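YECBM32 (Yersinia enterocolitica, PDB 2JDA) binds polygalacturonic acid, the acidic backbone of pectin, as a calcium-containing periplasmic carbohydrate-binding module. Local coordinates at residues I56-I61 / G100-F105. Numbering follows the deposited sequence.
Sequences IENILI and GEKLTF. With SO4 (sulfate ion), chain H.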
loop_
_atom_site.group_PDB
_atom_site.type_symbol
_atom_site.label_atom_id
_atom_site.label_comp_id
_atom_site.label_asym_id
_atom_site.label_seq_id
_atom_site.Cartn_x
_atom_site.Cartn_y
_atom_site.Cartn_z
ATOM N N ILE A 56 -4.097 -12.639 6.569
ATOM C CA ILE A 56 -4.327 -11.263 6.101
ATOM C C ILE A 56 -5.745 -11.180 5.578
ATOM O O ILE A 56 -6.133 -11.972 4.694
ATOM C CB ILE A 56 -3.378 -10.900 4.931
ATOM C CG1 ILE A 56 -1.956 -11.364 5.147
ATOM C CG2 ILE A 56 -3.540 -9.454 4.564
ATOM C CD1 ILE A 56 -1.361 -10.706 6.202
ATOM N N GLU A 57 -6.505 -10.236 6.099
ATOM C CA GLU A 57 -7.898 -10.061 5.707
ATOM C C GLU A 57 -8.230 -8.688 5.184
ATOM O O GLU A 57 -9.256 -8.542 4.510
ATOM C CB GLU A 57 -8.839 -10.413 6.828
ATOM C CG GLU A 57 -8.821 -9.604 8.046
ATOM C CD GLU A 57 -9.933 -10.036 8.978
ATOM O OE1 GLU A 57 -9.869 -11.228 9.402
ATOM O OE2 GLU A 57 -10.890 -9.224 9.224
ATOM N N ASN A 58 -7.399 -7.673 5.451
ATOM C CA ASN A 58 -7.661 -6.370 4.843
ATOM C C ASN A 58 -6.377 -5.559 4.748
ATOM O O ASN A 58 -5.400 -5.880 5.417
ATOM C CB ASN A 58 -8.784 -5.592 5.523
ATOM C CG ASN A 58 -8.420 -4.942 6.782
ATOM O OD1 ASN A 58 -7.427 -4.221 6.856
ATOM N ND2 ASN A 58 -9.236 -5.165 7.822
ATOM N N ILE A 59 -6.402 -4.559 3.886
ATOM C CA ILE A 59 -5.338 -3.566 3.800
ATOM C C ILE A 59 -6.001 -2.195 3.824
ATOM O O ILE A 59 -6.885 -1.909 3.026
ATOM C CB ILE A 59 -4.518 -3.763 2.522
ATOM C CG1 ILE A 59 -3.782 -5.102 2.536
ATOM C CG2 ILE A 59 -3.573 -2.586 2.334
ATOM C CD1 ILE A 59 -3.354 -5.647 1.144
ATOM N N LEU A 60 -5.534 -1.341 4.719
ATOM C CA LEU A 60 -5.880 0.076 4.743
ATOM C C LEU A 60 -4.846 0.820 3.888
ATOM O O LEU A 60 -3.657 0.698 4.134
ATOM C CB LEU A 60 -5.857 0.604 6.177
ATOM C CG LEU A 60 -5.971 2.146 6.299
ATOM C CD1 LEU A 60 -7.341 2.650 5.958
ATOM C CD2 LEU A 60 -5.585 2.608 7.698
ATOM N N ILE A 61 -5.297 1.584 2.914
ATOM C CA ILE A 61 -4.449 2.425 2.084
ATOM C C ILE A 61 -4.921 3.868 2.165
ATOM O O ILE A 61 -6.103 4.171 2.043
ATOM C CB ILE A 61 -4.322 1.886 0.631
ATOM C CG1 ILE A 61 -3.264 2.693 -0.109
ATOM C CG2 ILE A 61 -5.662 1.862 -0.107
ATOM C CD1 ILE A 61 -2.906 2.128 -1.468
ATOM N N GLY A 100 -9.016 7.522 3.226
ATOM C CA GLY A 100 -8.391 6.245 2.964
ATOM C C GLY A 100 -9.452 5.210 2.625
ATOM O O GLY A 100 -10.654 5.506 2.605
ATOM N N GLU A 101 -8.989 4.005 2.333
ATOM C CA GLU A 101 -9.878 2.915 1.941
ATOM C C GLU A 101 -9.464 1.620 2.622
ATOM O O GLU A 101 -8.250 1.368 2.802
ATOM C CB GLU A 101 -9.861 2.659 0.449
ATOM C CG GLU A 101 -10.320 3.825 -0.383
ATOM C CD GLU A 101 -10.239 3.533 -1.850
ATOM O OE1 GLU A 101 -11.149 2.848 -2.379
ATOM O OE2 GLU A 101 -9.289 4.053 -2.498
ATOM N N LYS A 102 -10.465 0.794 2.963
ATOM C CA LYS A 102 -10.232 -0.514 3.563
ATOM C C LYS A 102 -10.526 -1.534 2.466
ATOM O O LYS A 102 -11.677 -1.767 2.092
ATOM C CB LYS A 102 -11.180 -0.701 4.747
ATOM C CG LYS A 102 -11.003 -2.014 5.458
ATOM C CD LYS A 102 -11.859 -2.117 6.730
ATOM C CE LYS A 102 -13.209 -2.589 6.475
ATOM N NZ LYS A 102 -13.725 -3.183 7.809
ATOM N N LEU A 103 -9.469 -2.126 1.964
ATOM C CA LEU A 103 -9.539 -3.113 0.891
ATOM C C LEU A 103 -9.684 -4.473 1.487
ATOM O O LEU A 103 -8.902 -4.836 2.377
ATOM C CB LEU A 103 -8.265 -3.056 0.026
ATOM C CG LEU A 103 -7.841 -1.671 -0.470
ATOM C CD1 LEU A 103 -6.569 -1.815 -1.265
ATOM C CD2 LEU A 103 -8.930 -0.967 -1.224
ATOM N N THR A 104 -10.625 -5.253 0.965
ATOM C CA THR A 104 -10.871 -6.620 1.482
ATOM C C THR A 104 -10.816 -7.636 0.353
ATOM O O THR A 104 -10.929 -7.294 -0.806
ATOM C CB THR A 104 -12.205 -6.710 2.230
ATOM O OG1 THR A 104 -13.280 -6.419 1.337
ATOM C CG2 THR A 104 -12.283 -5.722 3.356
ATOM N N PHE A 105 -10.678 -8.904 0.730
ATOM C CA PHE A 105 -10.357 -9.956 -0.198
ATOM C C PHE A 105 -10.440 -11.266 0.582
ATOM O O PHE A 105 -10.442 -11.288 1.821
ATOM C CB PHE A 105 -8.951 -9.790 -0.792
ATOM C CG PHE A 105 -7.947 -9.274 0.201
ATOM C CD1 PHE A 105 -7.335 -10.124 1.096
ATOM C CD2 PHE A 105 -7.663 -7.927 0.280
ATOM C CE1 PHE A 105 -6.417 -9.635 2.030
ATOM C CE2 PHE A 105 -6.799 -7.431 1.196
ATOM C CZ PHE A 105 -6.164 -8.283 2.093
HETATM S S SO4 H . -18.268 -3.221 6.379
HETATM O O1 SO4 H . -18.347 -2.250 5.311
HETATM O O2 SO4 H . -16.875 -3.712 6.481
HETATM O O3 SO4 H . -18.552 -2.493 7.625
HETATM O O4 SO4 H . -19.036 -4.319 6.053
HETATM O O HOH W 1 -11.370 -10.131 4.073
HETATM O O HOH W 2 -7.478 4.831 -1.092
#
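Gly-100 sets its CA 3.2 Å from Ile-61 O, and with positive phi (78°) it leads the chain into the strand. Next to it, Glu-101 trades two backbone bonds with Ile-61: Glu-101 N gives to Ile-61 O, and Ile-61 N gives to Glu-101 O at 3.0 Å, a nearly straight bond at both ends. Glu-101 O also receives the CA-H of Leu-60, while Leu-60 CD1 rests 3.5 Å from the same oxygen. The carboxylate turns elsewhere, to Arg-142 in a salt bridge and to Ser-94 N. Lys-102 lies on the opposite face, beside Asn-58, and its CG passes 4.1 Å from Asn-58 CG. The amide of Asn-58 is fastened by Ser-135 N at OD1. Bent at chi3 (86°), the lysine runs on toward a sulfate, probably from the crystallisation liquor, which NZ reaches by a weak bond. Leu-103 and Ile-59 form the second hydrogen-bonded pair, Leu-103 N to Ile-59 O at 2.8 Å and Ile-59 N to Leu-103 O. These antiparallel strands belong to one sheet of the beta-sandwich expected for an F5/8 type C domain: facing inward, Ile-61 packs on Phe-73, Ile-59 on Ile-75 and Leu-103 on both, in strand 71-78 of the other sheet, and Leu-103 CD1 meets Ile-61 CG2 at 4.0 Å. Thr-104 touches Asn-58 CB with its methyl and bonds through its backbone to Arg-142, on the side away from 56-61. With CG between its backbone N and carbonyl carbon (chi1 38°), Phe-105 swings its ring back across 56-59. Ile-56 CG2 abuts the ring edge in plane, 3.8 Å from CZ; Ile-59 CD1 approaches CE2 obliquely; and Glu-57 O sits above one face, near the rim. A water donates to both Glu-57 O and Phe-105 O and so links the two backbones.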